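Local coordinates for putative polysaccharide biosynthesis protein with aminopeptidase-like domain (Clostridium acetobutylicum, PDB 3K9T), which binds one zinc ion per subunit and probably takes part in making modified polysaccharides, with no peptidase activity expected despite its aminopeptidase-like fold, at residues K47-E52 with G170-R175; E181-T186 with S219-F224; T205-A210 with D341-Y346; G248-C253 with V311-R316. One frame throughout, in Å; residues are numbered along the deposited sequence.

Contact 1. Residues K47-E52 with G170-R175; sequences KHIPLE and GEYYIR
Glu52 and Glu171 hold the two segments together through their backbones, as an antiparallel hydrogen-bonded pair. The amide Glu52 N gives a nearly straight bond (167°) to Glu171 O at 2.8 Å, in the carbonyl plane; the return bond, from Glu171 N to Glu52 O, is 2.9 Å long and more bent, at 133°. Two CA-H...O contacts flank this pair, Leu51 CA to Glu171 O and Gly170 CA to Glu52 O, each 3.4 Å.

The apolar part gathers round Tyr172. Its ring lies alongside residues 49-51, CG pointing opposite the backbone N (chi1 176°), and Pro50 CD sits over one face, off-centre, 4.0 Å from the ring centroid in a CH-pi contact. Ile49 CD1 reaches Tyr172 CD2 at 4.1 Å, and Leu51 CD2 packs on Tyr172 CB at 3.9 Å. The ring's hydroxyl goes on to bond Ser212.

The carboxylates of Glu52 and Glu171 leave from the same face of the sheet, their OE1 atoms 5.4 Å apart; the salt bridge of Glu171 to Arg221 would ease any repulsion between them.

Here the loop after helix 36-45 becomes the outermost strand, 52-57, of the aminopeptidase-like domain's mixed sheet. The strand's pairing begins with these two backbone bonds, while the loop before it is held by apolar contact with a tyrosine anchored at its far end.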
loop_
_atom_site.group_PDB
_atom_site.type_symbol
_atom_site.label_atom_id
_atom_site.label_comp_id
_atom_site.label_asym_id
_atom_site.label_seq_id
_atom_site.Cartn_x
_atom_site.Cartn_y
_atom_site.Cartn_z
ATOM N N LYS A 47 -32.630 24.666 27.665
ATOM C CA LYS A 47 -33.372 25.705 26.974
ATOM C C LYS A 47 -33.367 25.457 25.464
ATOM O O LYS A 47 -34.148 26.050 24.742
ATOM C CB LYS A 47 -32.825 27.097 27.258
ATOM C CG LYS A 47 -33.045 27.554 28.674
ATOM C CD LYS A 47 -32.833 29.031 28.801
ATOM C CE LYS A 47 -31.389 29.398 28.851
ATOM N NZ LYS A 47 -31.260 30.855 28.884
ATOM N N HIS A 48 -32.527 24.548 24.998
ATOM C CA HIS A 48 -32.442 24.219 23.584
ATOM C C HIS A 48 -32.926 22.809 23.241
ATOM O O HIS A 48 -33.575 22.603 22.205
ATOM C CB HIS A 48 -30.989 24.378 23.113
ATOM C CG HIS A 48 -30.488 25.779 23.205
ATOM N ND1 HIS A 48 -30.525 26.647 22.139
ATOM C CD2 HIS A 48 -29.961 26.476 24.243
ATOM C CE1 HIS A 48 -30.027 27.815 22.510
ATOM N NE2 HIS A 48 -29.671 27.737 23.780
ATOM N N ILE A 49 -32.552 21.833 24.061
ATOM C CA ILE A 49 -32.949 20.447 23.824
ATOM C C ILE A 49 -33.379 19.782 25.147
ATOM O O ILE A 49 -32.988 20.219 26.235
ATOM C CB ILE A 49 -31.793 19.594 23.155
ATOM C CG1 ILE A 49 -30.557 19.511 24.059
ATOM C CG2 ILE A 49 -31.407 20.165 21.810
ATOM C CD1 ILE A 49 -29.539 18.406 23.711
ATOM N N PRO A 50 -34.194 18.724 25.059
ATOM C CA PRO A 50 -34.491 18.041 26.278
ATOM C C PRO A 50 -33.249 17.274 26.694
ATOM O O PRO A 50 -32.439 16.922 25.817
ATOM C CB PRO A 50 -35.605 17.063 25.869
ATOM C CG PRO A 50 -36.013 17.460 24.504
ATOM C CD PRO A 50 -34.780 18.032 23.908
ATOM N N LEU A 51 -33.065 17.079 28.000
ATOM C CA LEU A 51 -32.066 16.152 28.491
ATOM C C LEU A 51 -32.608 15.414 29.685
ATOM O O LEU A 51 -33.403 15.942 30.463
ATOM C CB LEU A 51 -30.800 16.830 28.972
ATOM C CG LEU A 51 -29.798 17.517 28.078
ATOM C CD1 LEU A 51 -28.858 18.276 29.033
ATOM C CD2 LEU A 51 -29.045 16.536 27.120
ATOM N N GLU A 52 -32.150 14.181 29.839
ATOM C CA GLU A 52 -32.291 13.514 31.109
ATOM C C GLU A 52 -30.972 13.762 31.878
ATOM O O GLU A 52 -29.873 13.483 31.375
ATOM C CB GLU A 52 -32.594 12.038 30.949
ATOM C CG GLU A 52 -32.636 11.401 32.309
ATOM C CD GLU A 52 -33.053 9.960 32.294
ATOM O OE1 GLU A 52 -33.069 9.351 31.197
ATOM O OE2 GLU A 52 -33.334 9.449 33.409
ATOM N N GLY A 170 -25.602 14.635 31.516
ATOM C CA GLY A 170 -26.836 14.787 30.746
ATOM C C GLY A 170 -26.873 13.912 29.496
ATOM O O GLY A 170 -25.848 13.626 28.891
ATOM N N GLU A 171 -28.070 13.548 29.072
ATOM C CA GLU A 171 -28.226 12.620 27.966
ATOM C C GLU A 171 -29.528 12.876 27.196
ATOM O O GLU A 171 -30.589 13.115 27.792
ATOM C CB GLU A 171 -28.219 11.218 28.557
ATOM C CG GLU A 171 -28.335 10.075 27.617
ATOM C CD GLU A 171 -28.173 8.727 28.353
ATOM O OE1 GLU A 171 -27.996 8.712 29.592
ATOM O OE2 GLU A 171 -28.170 7.676 27.689
ATOM N N TYR A 172 -29.442 12.837 25.870
ATOM C CA TYR A 172 -30.618 12.995 25.020
ATOM C C TYR A 172 -30.602 11.887 23.973
ATOM O O TYR A 172 -29.567 11.637 23.349
ATOM C CB TYR A 172 -30.615 14.357 24.356
ATOM C CG TYR A 172 -31.752 14.579 23.388
ATOM C CD1 TYR A 172 -33.070 14.278 23.737
ATOM C CD2 TYR A 172 -31.516 15.135 22.132
ATOM C CE1 TYR A 172 -34.092 14.490 22.850
ATOM C CE2 TYR A 172 -32.543 15.361 21.242
ATOM C CZ TYR A 172 -33.821 15.038 21.605
ATOM O OH TYR A 172 -34.824 15.271 20.713
ATOM N N TYR A 173 -31.732 11.206 23.826
ATOM C CA TYR A 173 -31.874 10.072 22.904
ATOM C C TYR A 173 -32.992 10.297 21.898
ATOM O O TYR A 173 -34.087 10.602 22.283
ATOM C CB TYR A 173 -32.220 8.825 23.685
ATOM C CG TYR A 173 -32.368 7.599 22.841
ATOM C CD1 TYR A 173 -31.257 7.000 22.261
ATOM C CD2 TYR A 173 -33.617 7.028 22.617
ATOM C CE1 TYR A 173 -31.380 5.884 21.497
ATOM C CE2 TYR A 173 -33.750 5.887 21.833
ATOM C CZ TYR A 173 -32.635 5.334 21.288
ATOM O OH TYR A 173 -32.747 4.216 20.525
ATOM N N ILE A 174 -32.685 10.166 20.615
ATOM C CA ILE A 174 -33.651 10.227 19.540
ATOM C C ILE A 174 -33.787 8.804 19.004
ATOM O O ILE A 174 -32.789 8.194 18.577
ATOM C CB ILE A 174 -33.171 11.128 18.394
ATOM C CG1 ILE A 174 -32.978 12.562 18.873
ATOM C CG2 ILE A 174 -34.141 11.103 17.219
ATOM C CD1 ILE A 174 -32.372 13.477 17.812
ATOM N N ARG A 175 -35.009 8.273 19.069
ATOM C CA ARG A 175 -35.332 6.950 18.502
ATOM C C ARG A 175 -35.524 7.018 16.977
ATOM O O ARG A 175 -36.352 7.780 16.464
ATOM C CB ARG A 175 -36.611 6.366 19.155
ATOM C CG ARG A 175 -36.947 4.920 18.779
ATOM C CD ARG A 175 -35.647 4.057 18.659
ATOM N NE ARG A 175 -35.862 2.621 18.852
ATOM C CZ ARG A 175 -36.088 1.734 17.885
ATOM N NH1 ARG A 175 -36.129 2.100 16.610
ATOM N NH2 ARG A 175 -36.286 0.459 18.200
#

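Contact 2. Residues E181-T186 with S219-F224; sequences EILLTT and SYRFLF
Arg221 grips the carboxylate of Glu181 side-on in a salt bridge: Arg221 NE bonds Glu181 OE2 at 2.6 Å and Arg221 NH2 bonds Glu181 OE1 at 3.0 Å. The two flat groups are 56° apart, and both oxygens are met from above the carboxylate plane. A bend at chi3 (-54°) of Arg221 turns the guanidinium to Glu181, leaving NH1 for Glu171 of the strand beyond.

Five backbone bonds form a parallel ladder. Ile182 N binds Ser219 O at 2.8 Å, Arg221 N binds Ile182 O, and Leu184 N reaches Arg221 O almost head-on; Leu223 N to Leu184 O and Thr186 N to Leu223 O complete it.

On the arginine's face, Leu183 CD1 lies 3.8 Å from Arg221 CD. On the other, Ile182 and Tyr220 run side by side, Ile182 CB 3.6 Å from Tyr220 CE2; Leu184 CD1 meets Phe222 CE2 at 3.7 Å, and Thr186 CG2 meets Phe224 CD2. Helix 194-211, the crossover of this beta-alpha-beta unit, covers that aromatic face.

Every touching residue is buried. Arg221 has a carboxylate partner on each neighbouring strand; the two would offset its charge, and the arginine probably favours the ionised form of both acids.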
loop_
_atom_site.group_PDB
_atom_site.type_symbol
_atom_site.label_atom_id
_atom_site.label_comp_id
_atom_site.label_asym_id
_atom_site.label_seq_id
_atom_site.Cartn_x
_atom_site.Cartn_y
_atom_site.Cartn_z
ATOM N N GLU A 181 -27.374 2.650 16.649
ATOM C CA GLU A 181 -27.245 3.916 17.276
ATOM C C GLU A 181 -25.959 4.610 16.875
ATOM O O GLU A 181 -24.906 3.967 16.745
ATOM C CB GLU A 181 -27.245 3.637 18.771
ATOM C CG GLU A 181 -27.471 4.799 19.634
ATOM C CD GLU A 181 -27.543 4.403 21.089
ATOM O OE1 GLU A 181 -28.425 3.595 21.465
ATOM O OE2 GLU A 181 -26.730 4.938 21.867
ATOM N N ILE A 182 -26.059 5.915 16.659
ATOM C CA ILE A 182 -24.897 6.756 16.423
ATOM C C ILE A 182 -24.757 7.577 17.736
ATOM O O ILE A 182 -25.761 8.146 18.210
ATOM C CB ILE A 182 -25.099 7.684 15.207
ATOM C CG1 ILE A 182 -25.475 6.880 13.947
ATOM C CG2 ILE A 182 -23.911 8.625 15.031
ATOM C CD1 ILE A 182 -24.470 5.841 13.446
ATOM N N LEU A 183 -23.547 7.591 18.321
ATOM C CA LEU A 183 -23.249 8.253 19.595
ATOM C C LEU A 183 -22.416 9.518 19.363
ATOM O O LEU A 183 -21.380 9.481 18.699
ATOM C CB LEU A 183 -22.474 7.289 20.511
ATOM C CG LEU A 183 -22.067 7.743 21.943
ATOM C CD1 LEU A 183 -23.278 7.960 22.950
ATOM C CD2 LEU A 183 -21.020 6.788 22.517
ATOM N N LEU A 184 -22.871 10.643 19.903
ATOM C CA LEU A 184 -22.146 11.890 19.768
ATOM C C LEU A 184 -21.945 12.392 21.175
ATOM O O LEU A 184 -22.914 12.656 21.861
ATOM C CB LEU A 184 -22.951 12.889 18.932
ATOM C CG LEU A 184 -23.169 12.401 17.494
ATOM C CD1 LEU A 184 -24.172 13.243 16.810
ATOM C CD2 LEU A 184 -21.861 12.450 16.734
ATOM N N THR A 185 -20.696 12.512 21.613
ATOM C CA THR A 185 -20.415 12.861 22.987
ATOM C C THR A 185 -19.613 14.144 23.054
ATOM O O THR A 185 -18.899 14.495 22.112
ATOM C CB THR A 185 -19.619 11.729 23.693
ATOM O OG1 THR A 185 -18.212 11.843 23.409
ATOM C CG2 THR A 185 -20.123 10.370 23.251
ATOM N N THR A 186 -19.726 14.849 24.169
ATOM C CA THR A 186 -18.864 15.994 24.402
ATOM C C THR A 186 -18.692 16.162 25.919
ATOM O O THR A 186 -19.524 15.662 26.699
ATOM C CB THR A 186 -19.405 17.254 23.714
ATOM O OG1 THR A 186 -18.368 18.241 23.662
ATOM C CG2 THR A 186 -20.662 17.808 24.441
ATOM N N SER A 219 -30.864 5.643 15.343
ATOM C CA SER A 219 -31.111 6.253 16.621
ATOM C C SER A 219 -29.858 7.031 16.931
ATOM O O SER A 219 -28.784 6.670 16.464
ATOM C CB SER A 219 -31.381 5.210 17.699
ATOM O OG SER A 219 -32.660 4.626 17.514
ATOM N N TYR A 220 -30.022 8.128 17.669
ATOM C CA TYR A 220 -28.936 9.010 18.006
ATOM C C TYR A 220 -28.945 9.298 19.494
ATOM O O TYR A 220 -29.986 9.596 20.047
ATOM C CB TYR A 220 -29.053 10.312 17.202
ATOM C CG TYR A 220 -28.748 10.123 15.756
ATOM C CD1 TYR A 220 -29.713 9.584 14.897
ATOM C CD2 TYR A 220 -27.490 10.474 15.229
ATOM C CE1 TYR A 220 -29.440 9.392 13.561
ATOM C CE2 TYR A 220 -27.198 10.293 13.871
ATOM C CZ TYR A 220 -28.179 9.723 13.047
ATOM O OH TYR A 220 -27.940 9.521 11.710
ATOM N N ARG A 221 -27.781 9.196 20.128
ATOM C CA ARG A 221 -27.632 9.503 21.535
ATOM C C ARG A 221 -26.597 10.571 21.710
ATOM O O ARG A 221 -25.516 10.496 21.138
ATOM C CB ARG A 221 -27.194 8.289 22.296
ATOM C CG ARG A 221 -27.139 8.464 23.822
ATOM C CD ARG A 221 -26.653 7.161 24.513
ATOM N NE ARG A 221 -27.480 6.028 24.103
ATOM C CZ ARG A 221 -28.714 5.779 24.559
ATOM N NH1 ARG A 221 -29.266 6.552 25.474
ATOM N NH2 ARG A 221 -29.406 4.729 24.111
ATOM N N PHE A 222 -26.914 11.567 22.532
ATOM C CA PHE A 222 -26.002 12.668 22.745
ATOM C C PHE A 222 -25.645 12.700 24.218
ATOM O O PHE A 222 -26.513 12.898 25.037
ATOM C CB PHE A 222 -26.667 13.958 22.360
ATOM C CG PHE A 222 -27.164 13.997 20.977
ATOM C CD1 PHE A 222 -28.376 13.401 20.647
ATOM C CD2 PHE A 222 -26.460 14.680 19.999
ATOM C CE1 PHE A 222 -28.875 13.449 19.336
ATOM C CE2 PHE A 222 -26.943 14.739 18.693
ATOM C CZ PHE A 222 -28.158 14.112 18.357
ATOM N N LEU A 223 -24.364 12.527 24.537
ATOM C CA LEU A 223 -23.881 12.474 25.914
ATOM C C LEU A 223 -23.125 13.745 26.257
ATOM O O LEU A 223 -22.203 14.128 25.546
ATOM C CB LEU A 223 -22.972 11.267 26.097
ATOM C CG LEU A 223 -22.467 11.062 27.508
ATOM C CD1 LEU A 223 -23.632 10.736 28.446
ATOM C CD2 LEU A 223 -21.432 9.958 27.486
ATOM N N PHE A 224 -23.557 14.412 27.329
ATOM C CA PHE A 224 -22.853 15.563 27.895
ATOM C C PHE A 224 -22.374 15.175 29.320
ATOM O O PHE A 224 -23.164 15.082 30.254
ATOM C CB PHE A 224 -23.753 16.768 27.992
ATOM C CG PHE A 224 -24.329 17.230 26.708
ATOM C CD1 PHE A 224 -25.443 16.606 26.163
ATOM C CD2 PHE A 224 -23.836 18.364 26.088
ATOM C CE1 PHE A 224 -26.023 17.092 24.984
ATOM C CE2 PHE A 224 -24.422 18.856 24.924
ATOM C CZ PHE A 224 -25.509 18.215 24.374
#

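Contact 3. Residues T205-A210 with D341-Y346; sequences TFIAKA and DSYKTY
Phe206, Ile207 and Ala210 on one helix face Tyr343 and Tyr346 on another, the two short axes 10.5 Å apart at their closest and their N-to-C directions 45° from each other. At that spacing the backbones stay well separated, and side chains and one water bridge the interval.

Ile207 makes the tightest apolar approach. Its CD1 comes to 3.5 Å from Tyr346 CB and also touches CG and CD2 of that ring, the two side chains crossing at about a right angle. Ile207 CG1 sits at 4.3 Å from Tyr343 CD1, so the isoleucine touches both tyrosines. The hydroxyl of Tyr346 is taken up beyond the helix pair by Leu314 O.

These helices belong to the aminopeptidase-like domain: helix 194-211 is the crossover between strands 181-187 and 219-225, and helix 336-355 follows strand 311-315. Both pack against the central mixed sheet, Ile207 also resting on Phe222, and Tyr346 on Leu249 of strand 245-250.

One turn earlier on helix 336-355, Tyr343 extends away from its own backbone N (chi1 162°), which carries its ring across to the first helix. The ring edge meets Phe206 O, in plane, 3.9 Å from Tyr343 CE1, and Phe206 CB lies near the same carbon. Ala210 CB packs against Tyr343 OH at 4.0 Å. A water joins the polar atoms here, donating to Phe206 O at 2.7 Å and hydrogen-bonded to Tyr343 OH at 2.9 Å. Phe206 O also accepts the helical bond from Ala210 N, so this carbonyl has two partners. Tyr8 of helix 5-10 packs on both Ala210 and Tyr343.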
loop_
_atom_site.group_PDB
_atom_site.type_symbol
_atom_site.label_atom_id
_atom_site.label_comp_id
_atom_site.label_asym_id
_atom_site.label_seq_id
_atom_site.Cartn_x
_atom_site.Cartn_y
_atom_site.Cartn_z
ATOM N N THR A 205 -25.265 20.447 20.897
ATOM C CA THR A 205 -26.596 20.924 21.242
ATOM C C THR A 205 -27.398 21.234 19.973
ATOM O O THR A 205 -28.530 20.742 19.794
ATOM C CB THR A 205 -26.539 22.097 22.218
ATOM O OG1 THR A 205 -25.980 21.604 23.442
ATOM C CG2 THR A 205 -27.959 22.681 22.500
ATOM N N PHE A 206 -26.777 21.977 19.067
ATOM C CA PHE A 206 -27.427 22.339 17.816
ATOM C C PHE A 206 -27.587 21.188 16.813
ATOM O O PHE A 206 -28.526 21.182 16.040
ATOM C CB PHE A 206 -26.781 23.588 17.209
ATOM C CG PHE A 206 -27.312 24.861 17.815
ATOM C CD1 PHE A 206 -26.873 25.289 19.057
ATOM C CD2 PHE A 206 -28.305 25.583 17.180
ATOM C CE1 PHE A 206 -27.388 26.434 19.637
ATOM C CE2 PHE A 206 -28.819 26.733 17.747
ATOM C CZ PHE A 206 -28.356 27.170 18.969
ATOM N N ILE A 207 -26.693 20.212 16.841
ATOM C CA ILE A 207 -26.875 19.037 16.014
ATOM C C ILE A 207 -28.113 18.319 16.527
ATOM O O ILE A 207 -28.986 18.021 15.741
ATOM C CB ILE A 207 -25.658 18.107 16.003
ATOM C CG1 ILE A 207 -24.529 18.801 15.237
ATOM C CG2 ILE A 207 -26.018 16.746 15.336
ATOM C CD1 ILE A 207 -23.197 18.260 15.598
ATOM N N ALA A 208 -28.184 18.090 17.840
ATOM C CA ALA A 208 -29.363 17.453 18.480
ATOM C C ALA A 208 -30.648 18.221 18.120
ATOM O O ALA A 208 -31.654 17.627 17.729
ATOM C CB ALA A 208 -29.187 17.364 19.997
ATOM N N LYS A 209 -30.562 19.544 18.186
ATOM C CA LYS A 209 -31.702 20.396 17.907
ATOM C C LYS A 209 -32.216 20.208 16.463
ATOM O O LYS A 209 -33.426 20.165 16.243
ATOM C CB LYS A 209 -31.319 21.846 18.179
ATOM C CG LYS A 209 -32.492 22.762 18.221
ATOM C CD LYS A 209 -32.119 24.243 18.170
ATOM C CE LYS A 209 -31.457 24.745 19.411
ATOM N NZ LYS A 209 -31.814 26.213 19.605
ATOM N N ALA A 210 -31.298 20.097 15.497
ATOM C CA ALA A 210 -31.662 19.838 14.098
ATOM C C ALA A 210 -32.208 18.401 13.886
ATOM O O ALA A 210 -33.241 18.223 13.268
ATOM C CB ALA A 210 -30.458 20.112 13.155
ATOM N N ASP A 341 -19.023 26.063 9.939
ATOM C CA ASP A 341 -18.452 25.018 9.097
ATOM C C ASP A 341 -18.388 23.676 9.803
ATOM O O ASP A 341 -18.637 22.635 9.196
ATOM C CB ASP A 341 -17.064 25.392 8.600
ATOM C CG ASP A 341 -16.490 24.342 7.655
ATOM O OD1 ASP A 341 -16.890 24.308 6.472
ATOM O OD2 ASP A 341 -15.641 23.546 8.103
ATOM N N SER A 342 -18.002 23.677 11.066
ATOM C CA SER A 342 -18.016 22.428 11.831
ATOM C C SER A 342 -19.440 21.828 11.906
ATOM O O SER A 342 -19.630 20.643 11.781
ATOM C CB SER A 342 -17.465 22.669 13.223
ATOM O OG SER A 342 -16.122 23.125 13.162
ATOM N N TYR A 343 -20.446 22.667 12.086
ATOM C CA TYR A 343 -21.823 22.194 12.179
ATOM C C TYR A 343 -22.305 21.610 10.851
ATOM O O TYR A 343 -22.889 20.541 10.814
ATOM C CB TYR A 343 -22.668 23.362 12.628
ATOM C CG TYR A 343 -24.155 23.291 12.415
ATOM C CD1 TYR A 343 -24.982 22.667 13.337
ATOM C CD2 TYR A 343 -24.747 23.946 11.340
ATOM C CE1 TYR A 343 -26.345 22.653 13.174
ATOM C CE2 TYR A 343 -26.129 23.927 11.165
ATOM C CZ TYR A 343 -26.915 23.288 12.091
ATOM O OH TYR A 343 -28.274 23.281 11.944
ATOM N N LYS A 344 -22.053 22.338 9.774
ATOM C CA LYS A 344 -22.328 21.885 8.412
ATOM C C LYS A 344 -21.653 20.518 8.151
ATOM O O LYS A 344 -22.259 19.584 7.589
ATOM C CB LYS A 344 -21.844 22.988 7.440
ATOM C CG LYS A 344 -21.800 22.658 5.958
ATOM C CD LYS A 344 -21.903 23.941 5.100
ATOM C CE LYS A 344 -20.566 24.581 4.768
ATOM N NZ LYS A 344 -19.890 23.842 3.683
ATOM N N THR A 345 -20.412 20.368 8.598
ATOM C CA THR A 345 -19.668 19.132 8.323
ATOM C C THR A 345 -20.271 17.937 9.088
ATOM O O THR A 345 -20.440 16.832 8.548
ATOM C CB THR A 345 -18.174 19.288 8.582
ATOM O OG1 THR A 345 -17.642 20.428 7.847
ATOM C CG2 THR A 345 -17.461 18.005 8.191
ATOM N N TYR A 346 -20.598 18.171 10.343
ATOM C CA TYR A 346 -21.241 17.159 11.152
ATOM C C TYR A 346 -22.559 16.767 10.505
ATOM O O TYR A 346 -22.871 15.580 10.421
ATOM C CB TYR A 346 -21.441 17.626 12.626
ATOM C CG TYR A 346 -20.290 17.274 13.570
ATOM C CD1 TYR A 346 -19.103 17.995 13.572
ATOM C CD2 TYR A 346 -20.414 16.238 14.495
ATOM C CE1 TYR A 346 -18.070 17.671 14.459
ATOM C CE2 TYR A 346 -19.392 15.907 15.379
ATOM C CZ TYR A 346 -18.219 16.609 15.353
ATOM O OH TYR A 346 -17.196 16.284 16.236
HETATM O O HOH W 1 -29.526 23.171 14.548
#

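Contact 4. Residues G248-C253 with V311-R316; sequences GLVATC and VGSLMR
Gly248 starts the pairing with Val311, their strands running in the same direction but twisted, with short axes 45° apart. Gly248 O accepts from Gly312 N at 3.0 Å and also meets Val311 CA in a CA-H...O contact. Glycine on this side lets Val311 CG2 lie close to Gly248 CA.

Leu249 faces the other side of the sheet. With its CG beside the backbone N (chi1 -75°), Leu249 CD2 rests on the Gly312 backbone, 3.8 Å from Gly312 C, and reaches on toward Leu314 CB.

At Val250 the two strands are joined twice. Val250 N bonds Gly312 O at 2.8 Å, in the carbonyl plane, and Val250 O accepts from the hydroxyl Ser313 OG at 2.8 Å. Val250 CG2 also packs on Val311 CG1 at 3.7 Å.

These are neighbouring parallel strands, 245-250 and 311-315, in the mixed sheet of the aminopeptidase-like domain, and the first leads from here toward the zinc site. Ala251 turns its CB away from residues 311-316, and Tyr346 of helix 336-355 packs on it. Thr252 CG2 lies beside the selenomethionine Met315, 4.0 Å from its SE, while Thr252 OG1 bonds Tyr187.

Cys253 closes the segment: Cys253 O takes Arg316 N at 2.8 Å, the donor tilted 31° from the carbonyl plane. The Cys253 side chain lies about 4 Å from that of Asp196, a zinc ligand, whereas the guanidinium of Arg316 leads off to Asp341 and Ser342.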
loop_
_atom_site.group_PDB
_atom_site.type_symbol
_atom_site.label_atom_id
_atom_site.label_comp_id
_atom_site.label_asym_id
_atom_site.label_seq_id
_atom_site.Cartn_x
_atom_site.Cartn_y
_atom_site.Cartn_z
ATOM N N GLY A 248 -19.531 6.421 16.412
ATOM C CA GLY A 248 -19.612 7.581 17.275
ATOM C C GLY A 248 -18.547 8.612 17.002
ATOM O O GLY A 248 -17.555 8.309 16.373
ATOM N N LEU A 249 -18.778 9.832 17.480
ATOM C CA LEU A 249 -17.834 10.923 17.349
ATOM C C LEU A 249 -17.769 11.710 18.653
ATOM O O LEU A 249 -18.802 11.988 19.229
ATOM C CB LEU A 249 -18.263 11.873 16.207
ATOM C CG LEU A 249 -18.068 11.462 14.747
ATOM C CD1 LEU A 249 -18.745 12.458 13.833
ATOM C CD2 LEU A 249 -16.590 11.329 14.421
ATOM N N VAL A 250 -16.568 12.060 19.114
ATOM C CA VAL A 250 -16.400 12.943 20.251
ATOM C C VAL A 250 -16.136 14.370 19.675
ATOM O O VAL A 250 -15.201 14.599 18.897
ATOM C CB VAL A 250 -15.231 12.512 21.146
ATOM C CG1 VAL A 250 -14.985 13.558 22.222
ATOM C CG2 VAL A 250 -15.437 11.095 21.757
ATOM N N ALA A 251 -16.972 15.328 20.060
ATOM C CA ALA A 251 -16.868 16.676 19.547
ATOM C C ALA A 251 -16.169 17.564 20.570
ATOM O O ALA A 251 -16.620 17.722 21.702
ATOM C CB ALA A 251 -18.243 17.243 19.218
ATOM N N THR A 252 -15.062 18.158 20.150
ATOM C CA THR A 252 -14.364 19.122 20.959
ATOM C C THR A 252 -13.577 20.017 20.023
ATOM O O THR A 252 -13.361 19.651 18.868
ATOM C CB THR A 252 -13.434 18.432 21.959
ATOM O OG1 THR A 252 -12.730 19.432 22.668
ATOM C CG2 THR A 252 -12.438 17.499 21.276
ATOM N N CYS A 253 -13.191 21.192 20.509
ATOM C CA CYS A 253 -12.336 22.111 19.752
ATOM C C CYS A 253 -12.825 22.374 18.341
ATOM O O CYS A 253 -12.036 22.328 17.399
ATOM C CB CYS A 253 -10.905 21.555 19.694
ATOM S SG CYS A 253 -10.132 21.399 21.330
ATOM N N VAL A 311 -15.361 4.929 17.597
ATOM C CA VAL A 311 -15.563 6.336 17.890
ATOM C C VAL A 311 -14.323 7.146 17.444
ATOM O O VAL A 311 -13.186 6.882 17.863
ATOM C CB VAL A 311 -15.868 6.541 19.405
ATOM C CG1 VAL A 311 -15.983 8.035 19.749
ATOM C CG2 VAL A 311 -17.087 5.776 19.772
ATOM N N GLY A 312 -14.557 8.107 16.562
ATOM C CA GLY A 312 -13.515 9.077 16.201
ATOM C C GLY A 312 -13.809 10.439 16.802
ATOM O O GLY A 312 -14.627 10.552 17.695
ATOM N N SER A 313 -13.133 11.475 16.292
ATOM C CA SER A 313 -13.228 12.819 16.835
ATOM C C SER A 313 -13.004 13.799 15.713
ATOM O O SER A 313 -11.958 13.795 15.066
ATOM C CB SER A 313 -12.220 13.006 17.959
ATOM O OG SER A 313 -12.386 14.242 18.647
ATOM N N LEU A 314 -14.027 14.601 15.439
ATOM C CA LEU A 314 -13.985 15.580 14.360
ATOM C C LEU A 314 -13.910 16.963 15.009
ATOM O O LEU A 314 -14.840 17.404 15.712
ATOM C CB LEU A 314 -15.185 15.415 13.424
ATOM C CG LEU A 314 -15.278 16.463 12.317
ATOM C CD1 LEU A 314 -14.021 16.474 11.453
ATOM C CD2 LEU A 314 -16.504 16.225 11.480
HETATM N N MSE A 315 -12.780 17.621 14.762
HETATM C CA MSE A 315 -12.389 18.824 15.442
HETATM C C MSE A 315 -12.014 19.883 14.441
HETATM O O MSE A 315 -12.051 19.635 13.254
HETATM C CB MSE A 315 -11.137 18.505 16.262
HETATM C CG MSE A 315 -11.374 17.499 17.372
HETATM SE SE MSE A 315 -9.811 17.011 18.362
HETATM C CE MSE A 315 -9.192 15.880 16.952
ATOM N N ARG A 316 -11.686 21.069 14.933
ATOM C CA ARG A 316 -10.972 22.052 14.121
ATOM C C ARG A 316 -9.532 21.987 14.639
ATOM O O ARG A 316 -8.915 20.945 14.489
ATOM C CB ARG A 316 -11.603 23.457 14.159
ATOM C CG ARG A 316 -13.010 23.511 13.588
ATOM C CD ARG A 316 -13.456 24.916 13.179
ATOM N NE ARG A 316 -12.988 25.156 11.833
ATOM C CZ ARG A 316 -13.586 24.742 10.727
ATOM N NH1 ARG A 316 -14.756 24.114 10.766
ATOM N NH2 ARG A 316 -12.996 24.965 9.557
#

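Overall arrangement
From the N terminus, contact 1 comes first, closing a loop of 117 residues that holds the insert (57-165) and brings strand 166-174 beside the start of strand 52-57 at one edge of the mixed sheet. Contact 2 opens afterwards and closes the short beta-alpha-beta unit 181-225, deeper in that sheet; Glu171 and Arg221 tie it to contact 1. Contact 3 starts from the helix inside this unit, so its long loop crosses that of contact 2. Nested within contact 3 is contact 4, which pairs strands 245-250 and 311-315. Leu183 and Leu249 join contacts 2 and 4 through backbone, while Tyr346 and Asp341 fasten helix 336-355 to contact 4. His48 and Lys209 link contacts 1 and 3.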